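Local coordinates for translation initiation factor eIF2 assembly protein (Schizosaccharomyces pombe, PDB 4ZGP) that acts as an ATP-dependent chaperone of the ATP-grasp fold, binding the gamma subunit of eIF2 so that it can assemble with the alpha and beta subunits, at residues A[189-194]-A[212-217]; A[196-201]-A[243-248]; A[113-118]-A[181-186]; A[222-227]-A[247-252]. One frame throughout, in Å; residues are numbered along the deposited sequence. Where two conformers were deposited one is given.

In the fold
Contacts 2 and 3 are buried strand pairings, each in one of the two sheets between which an ATP-grasp protein holds its nucleotide; contacts 1 and 4 lie farther out, partly buried, near the ends of two inner strands of the larger sheet. Contacts 1 and 2 both draw on strand 193-199, contacts 2 and 4 on strand 243-250, and Phe194 N meets Val247 O (2.8 Å) where those strands run together. Main-chain hydrogen bonds hold contacts 2 and 3, whereas contacts 1 and 4 rest on side-chain packing helped by single waters. Contact 3 turns lysines and a hinge backbone to ADP; contact 1 reaches the ribose through Glu193, and contact 4 stays clear of the nucleotide.

Contact 1: A[189-194]-A[212-217]; sequences HASTEF and NYYEFL. With ADP (adenosine-5'-diphosphate), chain C.
At the entry to strand 193-199, on the ribose side of the ATP-grasp site, the turn at 189-192 packs His189 and Ser191 against Tyr214 of the loop leading to helix 216-219. The His189 ring presents its edge to the Tyr214 face in an offset edge-to-face pair, planes at 71°, with NE2 3.3 Å from Tyr214 CZ. With CG anti to the backbone N (chi1 -174°), the tyrosine brings CD2 to 3.5 Å from Ser191 CB, while Thr192 CG2 meets the ring edge. Leu217 CD2 touches Phe194 CZ. Ser191 OG, bonded to Asp210, also accepts from a water (2.7 Å) that reaches Tyr213 O weakly. Replacing Tyr214 with an alanine would probably leave the His189 edge without its ring and open a gap beside Ser191 CB. Next along the strand, Glu193 OE1 accepts from ADP O3' at 2.7 Å and its OE2 pairs with Arg209. Ser191 O, buried against the Leu217 methyls with CD1 at 3.5 Å, has no polar partner in the model, probably a cost of the packing.

Contact 2: A[196-201]-A[243-248]; sequences CFVKSK and FVFDVY
Four backbone hydrogen bonds join Cys196 to Phe245 and Val198 to Phe243. Cys196 N gives to Phe245 O at 2.9 Å with a bent N-H...O angle of 137°, while the return bond, Phe245 N to Cys196 O, is shorter (2.8 Å) and straighter (157°). Val198 N to Phe243 O and Phe243 N to Val198 O close the second ring. Between them Phe197 and Val244 form a non-hydrogen-bonded pair, where Val244 CA directs its hydrogen at Cys196 O. These are neighbouring antiparallel strands of the larger ATP-grasp sheet, 193-199 and 243-250, and their residues alternate between two faces. On the face packed against helix 221-233, Phe245 stands with CG between its backbone N and carbonyl carbon (chi1 67°), which turns a ring face to Cys196: CB makes a CH-pi contact, 3.6 Å from the ring centroid, and SG a sulfur-aromatic one over the same face. SG also meets Val247 CG2 at 3.6 Å. Val198 is shared by two rings, its CB above the centre of Phe243 and its CG2 in the plane of Phe245, 3.5 Å from CE1. On the other face, Val244 CG1 lies over the Phe197 ring and CG2 touches its CD2 (3.7 Å). Asp246, from this same face, is salt-bridged to Arg195 and Arg209 beside the nucleotide. In the turn after the strand the Lys201 side chain crosses that of Phe243 at about a right angle, its NZ bonded to Asp240 O and Phe238 O.

Contact 3: A[113-118]-A[181-186]; sequences VPKLNW and VLKEWF. With ADP (adenosine-5'-diphosphate), chain C.
Lys115 and Lys183 rise from the same face of two antiparallel strands, 112-115 and 180-184, and their aliphatic chains cross at an angle, Lys115 CD 4.0 Å from Lys183 CE. Each bends at chi3. Lys183 turns NZ to ADP N7 (2.8 Å) and O2A, joining the base to the alpha-phosphate; Lys115 sends NZ to a water that donates to O2A and takes a weak bond from Lys183, to Trp118 O from above its carbonyl plane, and to Asp258 in a salt bridge. Val181 lies alongside Lys115, pointing the same way, and Lys115 CG, set between its backbone N and carbonyl carbon (chi1 64°), presses on Val181 CB at a tight 3.5 Å. Val113 CG1 reaches Lys183 CE, while CG2 meets the Trp185 edge in plane and ADP C6. Paired bonds link Val113 with Lys183 and Lys115 with Val181. At the strand end and just past it runs the adenine-binding hinge familiar from ATP-grasp enzymes: Glu184 O accepts from ADP N6, Phe186 N gives an almost straight bond (175°) to N1, and N1 lies over one face of the Phe186 ring, toward its rim. A methionine in place of Lys115 is likely to leave Asp258 without this salt-bridge partner and the water with only its weak lysine bond. Lys115 NZ and Lys183 NZ, 5.3 Å apart, would both be favoured by the phosphate, and Asp258 probably offsets part of the charge on Lys115.

Contact 4: A[222-227]-A[247-252]; sequences DCYEKL and VYIHKD
Helix 222-227 and the end of strand 243-250 share no direct hydrogen bond, and their backbones stay apart, the CA atoms of Tyr224 and Ile249 7.5 Å from each other. Ile249 fills the interval. Its CG2, placed anti to the backbone N, meets both Tyr224 CE1 at the ring edge (3.6 Å) and Leu227 CD1 (also 3.6 Å); its CD1 comes up to Tyr224 CD1. Tyr224 and Leu227, about one turn apart, thus receive a single branched side chain. This is helix-on-sheet packing: helix 221-233 lies on one face of the larger ATP-grasp sheet, where Phe194 of the neighbouring strand also meets Tyr224. The tyrosine hydroxyl adds the polar link, since a water lying in the plane of the ring sits 2.8 Å from Tyr224 OH and donates to Ile249 O (2.9 Å), an oxygen that Thr192 OG1 also bonds. Toward the strand's exit turn, Leu227 CD1 leans on the backbone of Asp252, 3.8 Å from its C, and Cys223 SG faces Asp252 OD1 at 3.8 Å.

Contact 1: A[189-194]-A[212-217]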
# COMPACT_ATOMS: atom_id res chain seq x y z
N HIS A 189 -9.62 -5.37 -11.31
CA HIS A 189 -9.99 -6.77 -11.11
C HIS A 189 -9.22 -7.31 -9.91
O HIS A 189 -8.01 -7.45 -9.96
CB HIS A 189 -9.68 -7.60 -12.36
CG HIS A 189 -10.38 -8.93 -12.39
ND1 HIS A 189 -11.33 -9.30 -11.47
CD2 HIS A 189 -10.28 -9.96 -13.26
CE1 HIS A 189 -11.79 -10.51 -11.76
NE2 HIS A 189 -11.16 -10.93 -12.84
N ALA A 190 -9.93 -7.61 -8.82
CA ALA A 190 -9.28 -7.99 -7.57
C ALA A 190 -8.38 -9.21 -7.75
O ALA A 190 -7.36 -9.34 -7.05
CB ALA A 190 -10.32 -8.26 -6.49
N SER A 191 -8.75 -10.09 -8.67
CA SER A 191 -8.07 -11.37 -8.83
C SER A 191 -6.84 -11.30 -9.72
O SER A 191 -6.15 -12.30 -9.89
CB SER A 191 -9.03 -12.43 -9.39
OG SER A 191 -10.11 -12.69 -8.50
N THR A 192 -6.55 -10.15 -10.31
CA THR A 192 -5.29 -10.05 -11.05
C THR A 192 -4.34 -9.08 -10.34
O THR A 192 -3.47 -8.45 -10.97
CB THR A 192 -5.49 -9.64 -12.52
OG1 THR A 192 -6.05 -8.33 -12.58
CG2 THR A 192 -6.44 -10.62 -13.23
N GLU A 193 -4.50 -9.00 -9.02
CA GLU A 193 -3.53 -8.31 -8.19
C GLU A 193 -2.69 -9.34 -7.44
O GLU A 193 -3.19 -10.39 -7.03
CB GLU A 193 -4.20 -7.34 -7.22
CG GLU A 193 -3.38 -6.08 -7.01
CD GLU A 193 -3.60 -5.42 -5.68
OE1 GLU A 193 -4.73 -5.51 -5.14
OE2 GLU A 193 -2.64 -4.81 -5.17
N PHE A 194 -1.41 -9.04 -7.28
CA PHE A 194 -0.50 -10.00 -6.65
C PHE A 194 0.36 -9.32 -5.59
O PHE A 194 0.63 -8.12 -5.67
CB PHE A 194 0.43 -10.66 -7.69
CG PHE A 194 -0.31 -11.39 -8.76
CD1 PHE A 194 -0.68 -12.72 -8.59
CD2 PHE A 194 -0.68 -10.74 -9.94
CE1 PHE A 194 -1.39 -13.41 -9.58
CE2 PHE A 194 -1.39 -11.43 -10.95
CZ PHE A 194 -1.74 -12.76 -10.77
N ASN A 212 -10.37 -15.13 -3.83
CA ASN A 212 -11.28 -15.88 -4.68
C ASN A 212 -10.54 -16.60 -5.78
O ASN A 212 -9.67 -16.03 -6.44
CB ASN A 212 -12.35 -14.96 -5.26
CG ASN A 212 -13.30 -14.45 -4.20
OD1 ASN A 212 -14.02 -15.22 -3.57
ND2 ASN A 212 -13.29 -13.13 -3.98
N TYR A 213 -10.89 -17.87 -5.96
CA TYR A 213 -10.36 -18.68 -7.03
C TYR A 213 -10.64 -18.01 -8.37
O TYR A 213 -11.69 -17.40 -8.55
CB TYR A 213 -10.97 -20.07 -6.97
CG TYR A 213 -10.72 -20.92 -8.18
CD1 TYR A 213 -9.49 -21.53 -8.38
CD2 TYR A 213 -11.72 -21.11 -9.13
CE1 TYR A 213 -9.26 -22.31 -9.50
CE2 TYR A 213 -11.50 -21.88 -10.25
CZ TYR A 213 -10.28 -22.48 -10.43
OH TYR A 213 -10.07 -23.25 -11.54
N TYR A 214 -9.69 -18.10 -9.29
CA TYR A 214 -9.83 -17.47 -10.60
C TYR A 214 -9.06 -18.34 -11.58
O TYR A 214 -7.84 -18.29 -11.65
CB TYR A 214 -9.33 -16.02 -10.58
CG TYR A 214 -9.57 -15.23 -11.86
CD1 TYR A 214 -10.72 -15.41 -12.62
CD2 TYR A 214 -8.64 -14.28 -12.29
CE1 TYR A 214 -10.94 -14.68 -13.79
CE2 TYR A 214 -8.84 -13.55 -13.45
CZ TYR A 214 -9.99 -13.75 -14.20
OH TYR A 214 -10.20 -13.01 -15.35
N GLU A 215 -9.77 -19.20 -12.31
CA GLU A 215 -9.14 -20.23 -13.14
C GLU A 215 -8.20 -19.65 -14.21
O GLU A 215 -7.22 -20.29 -14.57
CB GLU A 215 -10.19 -21.11 -13.80
CG GLU A 215 -11.02 -20.42 -14.88
CD GLU A 215 -11.89 -19.31 -14.32
OE1 GLU A 215 -12.24 -19.38 -13.11
OE2 GLU A 215 -12.21 -18.37 -15.07
N PHE A 216 -8.49 -18.44 -14.67
CA PHE A 216 -7.68 -17.77 -15.70
C PHE A 216 -6.20 -17.66 -15.31
O PHE A 216 -5.32 -17.62 -16.17
CB PHE A 216 -8.25 -16.37 -15.97
CG PHE A 216 -7.52 -15.61 -17.06
CD1 PHE A 216 -7.75 -15.89 -18.41
CD2 PHE A 216 -6.61 -14.60 -16.74
CE1 PHE A 216 -7.09 -15.19 -19.43
CE2 PHE A 216 -5.94 -13.89 -17.76
CZ PHE A 216 -6.17 -14.19 -19.10
N LEU A 217 -5.93 -17.60 -14.01
CA LEU A 217 -4.56 -17.41 -13.53
C LEU A 217 -3.68 -18.63 -13.83
O LEU A 217 -2.52 -18.48 -14.19
CB LEU A 217 -4.57 -17.12 -12.03
CG LEU A 217 -5.42 -15.93 -11.60
CD1 LEU A 217 -5.33 -15.72 -10.10
CD2 LEU A 217 -5.02 -14.64 -12.36
PB ADP C . -2.17 -2.13 1.04
O1B ADP C . -0.81 -2.38 0.41
O2B ADP C . -2.11 -1.36 2.35
O3B ADP C . -3.03 -3.38 1.00
PA ADP C . -2.95 -0.98 -1.50
O1A ADP C . -2.03 -2.06 -2.03
O2A ADP C . -2.81 0.48 -1.89
O3A ADP C . -2.93 -1.03 0.11
O5' ADP C . -4.44 -1.43 -1.89
C5' ADP C . -5.34 -2.02 -0.94
C4' ADP C . -6.50 -2.52 -1.78
O4' ADP C . -7.30 -1.41 -2.19
C3' ADP C . -6.00 -3.19 -3.05
O3' ADP C . -6.01 -4.61 -2.92
C2' ADP C . -6.94 -2.72 -4.14
O2' ADP C . -7.92 -3.72 -4.43
C1' ADP C . -7.63 -1.50 -3.58
N9 ADP C . -7.08 -0.31 -4.28
C8 ADP C . -5.88 0.26 -4.03
N7 ADP C . -5.67 1.32 -4.84
C5 ADP C . -6.76 1.45 -5.64
C6 ADP C . -7.18 2.38 -6.72
N6 ADP C . -6.36 3.39 -7.09
N1 ADP C . -8.39 2.17 -7.30
C2 ADP C . -9.19 1.16 -6.90
N3 ADP C . -8.87 0.28 -5.92
C4 ADP C . -7.68 0.37 -5.27
O HOH W 1 -12.29 -14.15 -9.06

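Contact 2: A[196-201]-A[243-248]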
# COMPACT_ATOMS: atom_id res chain seq x y z
N CYS A 196 4.19 -9.65 -3.92
CA CYS A 196 5.45 -10.15 -4.48
C CYS A 196 6.57 -9.90 -3.50
O CYS A 196 6.80 -8.78 -3.03
CB CYS A 196 5.76 -9.49 -5.82
SG CYS A 196 4.35 -9.48 -6.99
N PHE A 197 7.29 -10.97 -3.19
CA PHE A 197 8.22 -10.95 -2.08
C PHE A 197 9.63 -11.01 -2.62
O PHE A 197 9.97 -11.83 -3.47
CB PHE A 197 7.93 -12.14 -1.15
CG PHE A 197 6.55 -12.12 -0.57
CD1 PHE A 197 5.48 -12.69 -1.24
CD2 PHE A 197 6.32 -11.55 0.67
CE1 PHE A 197 4.20 -12.68 -0.68
CE2 PHE A 197 5.05 -11.53 1.22
CZ PHE A 197 3.99 -12.09 0.55
N VAL A 198 10.46 -10.09 -2.13
CA VAL A 198 11.78 -9.87 -2.66
C VAL A 198 12.80 -10.00 -1.54
O VAL A 198 12.66 -9.37 -0.50
CB VAL A 198 11.91 -8.45 -3.28
CG1 VAL A 198 13.33 -8.24 -3.77
CG2 VAL A 198 10.91 -8.27 -4.42
N LYS A 199 13.82 -10.82 -1.76
CA LYS A 199 14.87 -11.00 -0.77
C LYS A 199 16.21 -11.01 -1.48
O LYS A 199 16.37 -11.68 -2.50
CB LYS A 199 14.67 -12.30 0.02
CG LYS A 199 15.71 -12.52 1.10
CD LYS A 199 15.72 -13.97 1.57
CE LYS A 199 14.54 -14.23 2.44
NZ LYS A 199 14.60 -15.57 3.13
N SER A 200 17.15 -10.22 -0.95
CA SER A 200 18.43 -9.96 -1.61
C SER A 200 18.23 -9.61 -3.08
O SER A 200 18.90 -10.14 -3.96
CB SER A 200 19.37 -11.17 -1.46
OG SER A 200 19.37 -11.57 -0.10
N LYS A 201 17.26 -8.71 -3.33
CA LYS A 201 16.95 -8.20 -4.66
C LYS A 201 16.47 -9.27 -5.64
O LYS A 201 16.42 -9.04 -6.86
CB LYS A 201 18.17 -7.49 -5.25
CG LYS A 201 18.54 -6.21 -4.51
CD LYS A 201 17.34 -5.28 -4.39
CE LYS A 201 17.75 -3.84 -4.12
NZ LYS A 201 16.56 -2.98 -3.87
N PHE A 243 12.02 -6.54 0.42
CA PHE A 243 10.79 -5.76 0.53
C PHE A 243 9.65 -6.54 -0.12
O PHE A 243 9.86 -7.62 -0.67
CB PHE A 243 10.97 -4.36 -0.12
CG PHE A 243 11.34 -4.38 -1.59
CD1 PHE A 243 12.66 -4.50 -1.99
CD2 PHE A 243 10.35 -4.25 -2.58
CE1 PHE A 243 13.01 -4.49 -3.35
CE2 PHE A 243 10.70 -4.24 -3.94
CZ PHE A 243 12.02 -4.36 -4.33
N VAL A 244 8.44 -5.98 -0.04
CA VAL A 244 7.26 -6.65 -0.59
C VAL A 244 6.55 -5.65 -1.49
O VAL A 244 6.29 -4.55 -1.03
CB VAL A 244 6.33 -7.11 0.52
CG1 VAL A 244 5.11 -7.82 -0.06
CG2 VAL A 244 7.10 -8.02 1.54
N PHE A 245 6.25 -6.00 -2.73
CA PHE A 245 5.55 -5.03 -3.58
C PHE A 245 4.26 -5.63 -4.11
O PHE A 245 4.18 -6.83 -4.34
CB PHE A 245 6.46 -4.49 -4.72
CG PHE A 245 6.87 -5.49 -5.78
CD1 PHE A 245 7.97 -6.31 -5.61
CD2 PHE A 245 6.24 -5.51 -7.01
CE1 PHE A 245 8.38 -7.18 -6.62
CE2 PHE A 245 6.65 -6.37 -8.03
CZ PHE A 245 7.70 -7.21 -7.84
N ASP A 246 3.21 -4.79 -4.21
CA ASP A 246 1.92 -5.25 -4.72
C ASP A 246 1.80 -4.80 -6.16
O ASP A 246 2.24 -3.70 -6.50
CB ASP A 246 0.74 -4.71 -3.89
CG ASP A 246 0.70 -5.30 -2.49
OD1 ASP A 246 1.29 -6.37 -2.26
OD2 ASP A 246 0.09 -4.68 -1.60
N VAL A 247 1.25 -5.65 -7.01
CA VAL A 247 1.13 -5.32 -8.43
C VAL A 247 -0.25 -5.62 -8.95
O VAL A 247 -0.89 -6.55 -8.50
CB VAL A 247 2.14 -6.09 -9.27
CG1 VAL A 247 3.49 -5.64 -8.95
CG2 VAL A 247 2.00 -7.59 -9.04
N TYR A 248 -0.70 -4.80 -9.89
CA TYR A 248 -1.96 -5.03 -10.58
C TYR A 248 -1.62 -5.28 -12.04
O TYR A 248 -0.96 -4.46 -12.68
CB TYR A 248 -2.89 -3.83 -10.43
CG TYR A 248 -4.18 -4.01 -11.21
CD1 TYR A 248 -4.99 -5.12 -11.00
CD2 TYR A 248 -4.59 -3.06 -12.14
CE1 TYR A 248 -6.19 -5.29 -11.72
CE2 TYR A 248 -5.79 -3.21 -12.86
CZ TYR A 248 -6.58 -4.33 -12.65
OH TYR A 248 -7.76 -4.49 -13.36

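Contact 3: A[113-118]-A[181-186]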
# COMPACT_ATOMS: atom_id res chain seq x y z
N VAL A 113 -8.83 7.07 -4.17
CA VAL A 113 -8.66 6.21 -3.00
C VAL A 113 -7.62 6.86 -2.09
O VAL A 113 -6.50 7.13 -2.51
CB VAL A 113 -8.19 4.79 -3.41
CG1 VAL A 113 -7.80 3.99 -2.17
CG2 VAL A 113 -9.28 4.05 -4.19
N PRO A 114 -8.01 7.18 -0.84
CA PRO A 114 -7.10 7.88 0.07
C PRO A 114 -6.23 6.93 0.87
O PRO A 114 -6.66 5.81 1.12
CB PRO A 114 -8.05 8.61 1.00
CG PRO A 114 -9.23 7.61 1.11
CD PRO A 114 -9.36 7.02 -0.27
N LYS A 115 -5.04 7.37 1.28
CA LYS A 115 -4.24 6.60 2.26
C LYS A 115 -3.30 7.59 2.96
O LYS A 115 -3.16 8.73 2.51
CB LYS A 115 -3.47 5.46 1.59
CG LYS A 115 -2.42 5.91 0.58
CD LYS A 115 -1.68 4.73 -0.11
CE LYS A 115 -0.65 4.11 0.84
NZ LYS A 115 0.04 2.90 0.25
N LEU A 116 -2.69 7.19 4.08
CA LEU A 116 -1.62 8.01 4.63
C LEU A 116 -0.30 7.40 4.15
O LEU A 116 -0.25 6.83 3.06
CB LEU A 116 -1.69 8.13 6.15
CG LEU A 116 -2.99 8.70 6.73
CD1 LEU A 116 -2.85 8.99 8.21
CD2 LEU A 116 -3.47 9.96 5.97
N ASN A 117 0.77 7.55 4.93
CA ASN A 117 2.08 7.23 4.40
C ASN A 117 2.21 5.77 4.01
O ASN A 117 2.91 5.46 3.05
CB ASN A 117 3.20 7.57 5.40
CG ASN A 117 3.14 9.02 5.91
OD1 ASN A 117 2.08 9.50 6.33
ND2 ASN A 117 4.28 9.70 5.90
N TRP A 118 1.56 4.87 4.73
CA TRP A 118 1.76 3.44 4.43
C TRP A 118 0.49 2.66 4.10
O TRP A 118 0.51 1.85 3.18
CB TRP A 118 2.47 2.71 5.57
CG TRP A 118 3.79 3.30 5.94
CD1 TRP A 118 5.01 3.03 5.37
CD2 TRP A 118 4.02 4.28 6.94
NE1 TRP A 118 5.99 3.80 5.97
CE2 TRP A 118 5.41 4.56 6.95
CE3 TRP A 118 3.19 4.95 7.85
CZ2 TRP A 118 5.97 5.49 7.82
CZ3 TRP A 118 3.75 5.86 8.72
CH2 TRP A 118 5.13 6.12 8.70
N VAL A 181 -2.34 10.96 0.97
CA VAL A 181 -2.23 10.48 -0.38
C VAL A 181 -3.61 10.30 -0.98
O VAL A 181 -4.47 9.65 -0.40
CB VAL A 181 -1.46 9.12 -0.43
CG1 VAL A 181 -1.38 8.62 -1.86
CG2 VAL A 181 -0.08 9.28 0.18
N LEU A 182 -3.81 10.87 -2.15
CA LEU A 182 -5.02 10.63 -2.92
C LEU A 182 -4.64 9.96 -4.24
O LEU A 182 -4.08 10.57 -5.14
CB LEU A 182 -5.77 11.96 -3.16
CG LEU A 182 -6.14 12.68 -1.87
CD1 LEU A 182 -6.69 14.07 -2.16
CD2 LEU A 182 -7.15 11.86 -1.03
N LYS A 183 -4.94 8.67 -4.34
CA LYS A 183 -4.70 7.94 -5.58
C LYS A 183 -5.88 8.03 -6.50
O LYS A 183 -7.00 7.89 -6.04
CB LYS A 183 -4.41 6.47 -5.26
CG LYS A 183 -3.22 6.37 -4.31
CD LYS A 183 -2.87 4.96 -4.01
CE LYS A 183 -4.00 4.27 -3.30
NZ LYS A 183 -3.78 2.81 -3.45
N GLU A 184 -5.64 8.22 -7.79
CA GLU A 184 -6.76 8.18 -8.74
C GLU A 184 -7.45 6.83 -8.65
O GLU A 184 -6.80 5.80 -8.73
CB GLU A 184 -6.30 8.45 -10.16
CG GLU A 184 -7.44 8.30 -11.16
CD GLU A 184 -7.16 8.97 -12.48
OE1 GLU A 184 -6.13 9.68 -12.59
OE2 GLU A 184 -7.98 8.78 -13.40
N TRP A 185 -8.76 6.84 -8.47
CA TRP A 185 -9.53 5.61 -8.43
C TRP A 185 -9.67 5.02 -9.82
O TRP A 185 -9.86 5.73 -10.80
CB TRP A 185 -10.91 5.84 -7.81
CG TRP A 185 -11.80 4.62 -7.84
CD1 TRP A 185 -11.89 3.64 -6.89
CD2 TRP A 185 -12.71 4.26 -8.88
NE1 TRP A 185 -12.80 2.69 -7.27
CE2 TRP A 185 -13.32 3.04 -8.49
CE3 TRP A 185 -13.07 4.83 -10.10
CZ2 TRP A 185 -14.27 2.40 -9.28
CZ3 TRP A 185 -14.01 4.19 -10.89
CH2 TRP A 185 -14.60 2.99 -10.47
N PHE A 186 -9.56 3.70 -9.91
CA PHE A 186 -9.91 3.02 -11.13
C PHE A 186 -10.50 1.66 -10.75
O PHE A 186 -10.13 1.07 -9.74
CB PHE A 186 -8.71 2.87 -12.05
CG PHE A 186 -7.54 2.23 -11.40
CD1 PHE A 186 -6.67 2.97 -10.60
CD2 PHE A 186 -7.31 0.87 -11.57
CE1 PHE A 186 -5.58 2.36 -9.99
CE2 PHE A 186 -6.22 0.26 -10.96
CZ PHE A 186 -5.36 1.01 -10.17
PB ADP C . -2.17 -2.13 1.04
O1B ADP C . -0.81 -2.38 0.41
O2B ADP C . -2.11 -1.36 2.35
O3B ADP C . -3.03 -3.38 1.00
PA ADP C . -2.95 -0.98 -1.50
O1A ADP C . -2.03 -2.06 -2.03
O2A ADP C . -2.81 0.48 -1.89
O3A ADP C . -2.93 -1.03 0.11
O5' ADP C . -4.44 -1.43 -1.89
C5' ADP C . -5.34 -2.02 -0.94
C4' ADP C . -6.50 -2.52 -1.78
O4' ADP C . -7.30 -1.41 -2.19
C3' ADP C . -6.00 -3.19 -3.05
O3' ADP C . -6.01 -4.61 -2.92
C2' ADP C . -6.94 -2.72 -4.14
O2' ADP C . -7.92 -3.72 -4.43
C1' ADP C . -7.63 -1.50 -3.58
N9 ADP C . -7.08 -0.31 -4.28
C8 ADP C . -5.88 0.26 -4.03
N7 ADP C . -5.67 1.32 -4.84
C5 ADP C . -6.76 1.45 -5.64
C6 ADP C . -7.18 2.38 -6.72
N6 ADP C . -6.36 3.39 -7.09
N1 ADP C . -8.39 2.17 -7.30
C2 ADP C . -9.19 1.16 -6.90
N3 ADP C . -8.87 0.28 -5.92
C4 ADP C . -7.68 0.37 -5.27
O HOH W 2 -0.61 2.27 -2.25

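Contact 4: A[222-227]-A[247-252]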
# COMPACT_ATOMS: atom_id res chain seq x y z
N ASP A 222 2.79 -18.17 -16.29
CA ASP A 222 4.12 -17.83 -16.80
C ASP A 222 4.14 -16.40 -17.33
O ASP A 222 5.12 -15.67 -17.17
CB ASP A 222 4.57 -18.81 -17.89
CG ASP A 222 4.74 -20.23 -17.37
OD1 ASP A 222 5.22 -20.40 -16.23
OD2 ASP A 222 4.39 -21.19 -18.09
N CYS A 223 3.04 -15.99 -17.95
CA CYS A 223 2.90 -14.62 -18.43
C CYS A 223 2.93 -13.64 -17.24
O CYS A 223 3.67 -12.66 -17.27
CB CYS A 223 1.62 -14.46 -19.24
SG CYS A 223 1.39 -12.83 -19.98
N TYR A 224 2.15 -13.94 -16.21
CA TYR A 224 2.14 -13.07 -15.01
C TYR A 224 3.52 -13.00 -14.37
O TYR A 224 3.97 -11.92 -13.99
CB TYR A 224 1.12 -13.55 -13.98
CG TYR A 224 -0.31 -13.25 -14.36
CD1 TYR A 224 -0.75 -11.94 -14.46
CD2 TYR A 224 -1.22 -14.27 -14.63
CE1 TYR A 224 -2.05 -11.65 -14.83
CE2 TYR A 224 -2.53 -13.98 -14.99
CZ TYR A 224 -2.94 -12.66 -15.09
OH TYR A 224 -4.23 -12.34 -15.45
N GLU A 225 4.19 -14.15 -14.27
CA GLU A 225 5.50 -14.21 -13.66
C GLU A 225 6.49 -13.33 -14.41
O GLU A 225 7.26 -12.59 -13.79
CB GLU A 225 6.01 -15.66 -13.60
CG GLU A 225 7.41 -15.75 -13.00
CD GLU A 225 7.96 -17.17 -13.01
OE1 GLU A 225 9.15 -17.34 -12.66
OE2 GLU A 225 7.21 -18.10 -13.36
N LYS A 226 6.47 -13.41 -15.74
CA LYS A 226 7.39 -12.63 -16.56
C LYS A 226 7.14 -11.14 -16.38
O LYS A 226 8.08 -10.36 -16.26
CB LYS A 226 7.27 -13.01 -18.05
CG LYS A 226 8.04 -12.11 -18.99
CD LYS A 226 9.54 -12.10 -18.70
CE LYS A 226 10.35 -11.57 -19.89
NZ LYS A 226 9.76 -10.33 -20.49
N LEU A 227 5.88 -10.73 -16.36
CA LEU A 227 5.56 -9.31 -16.16
C LEU A 227 5.98 -8.81 -14.76
O LEU A 227 6.44 -7.68 -14.61
CB LEU A 227 4.07 -9.07 -16.36
CG LEU A 227 3.58 -9.25 -17.79
CD1 LEU A 227 2.06 -9.08 -17.86
CD2 LEU A 227 4.29 -8.28 -18.74
N VAL A 247 1.25 -5.65 -7.01
CA VAL A 247 1.13 -5.32 -8.43
C VAL A 247 -0.25 -5.62 -8.95
O VAL A 247 -0.89 -6.55 -8.50
CB VAL A 247 2.14 -6.09 -9.27
CG1 VAL A 247 3.49 -5.64 -8.95
CG2 VAL A 247 2.00 -7.59 -9.04
N TYR A 248 -0.70 -4.80 -9.89
CA TYR A 248 -1.96 -5.03 -10.58
C TYR A 248 -1.62 -5.28 -12.04
O TYR A 248 -0.96 -4.46 -12.68
CB TYR A 248 -2.89 -3.83 -10.43
CG TYR A 248 -4.18 -4.01 -11.21
CD1 TYR A 248 -4.99 -5.12 -11.00
CD2 TYR A 248 -4.59 -3.06 -12.14
CE1 TYR A 248 -6.19 -5.29 -11.72
CE2 TYR A 248 -5.79 -3.21 -12.86
CZ TYR A 248 -6.58 -4.33 -12.65
OH TYR A 248 -7.76 -4.49 -13.36
N ILE A 249 -2.05 -6.42 -12.57
CA ILE A 249 -1.68 -6.76 -13.94
C ILE A 249 -2.95 -6.81 -14.77
O ILE A 249 -3.87 -7.54 -14.46
CB ILE A 249 -0.92 -8.10 -14.02
CG1 ILE A 249 0.38 -7.97 -13.22
CG2 ILE A 249 -0.61 -8.45 -15.48
CD1 ILE A 249 1.24 -9.24 -13.17
N HIS A 250 -3.00 -5.98 -15.80
CA HIS A 250 -4.21 -5.82 -16.56
C HIS A 250 -3.83 -5.60 -18.02
O HIS A 250 -3.01 -4.73 -18.31
CB HIS A 250 -5.03 -4.65 -16.01
CG HIS A 250 -6.32 -4.42 -16.73
ND1 HIS A 250 -7.39 -5.28 -16.63
CD2 HIS A 250 -6.72 -3.42 -17.56
CE1 HIS A 250 -8.40 -4.83 -17.36
NE2 HIS A 250 -8.01 -3.70 -17.94
N LYS A 251 -4.39 -6.40 -18.91
CA LYS A 251 -4.08 -6.29 -20.34
C LYS A 251 -2.59 -6.22 -20.62
O LYS A 251 -2.12 -5.30 -21.30
CB LYS A 251 -4.77 -5.06 -20.93
CG LYS A 251 -6.27 -5.04 -20.80
CD LYS A 251 -6.80 -3.66 -21.19
CE LYS A 251 -7.90 -3.74 -22.24
NZ LYS A 251 -7.60 -4.65 -23.37
N ASP A 252 -1.84 -7.18 -20.06
CA ASP A 252 -0.41 -7.37 -20.32
C ASP A 252 0.45 -6.21 -19.83
O ASP A 252 1.57 -6.03 -20.31
CB ASP A 252 -0.15 -7.60 -21.82
CG ASP A 252 -0.57 -8.98 -22.27
OD1 ASP A 252 -0.50 -9.92 -21.44
OD2 ASP A 252 -0.96 -9.13 -23.45
O HOH W 3 -4.67 -9.68 -16.18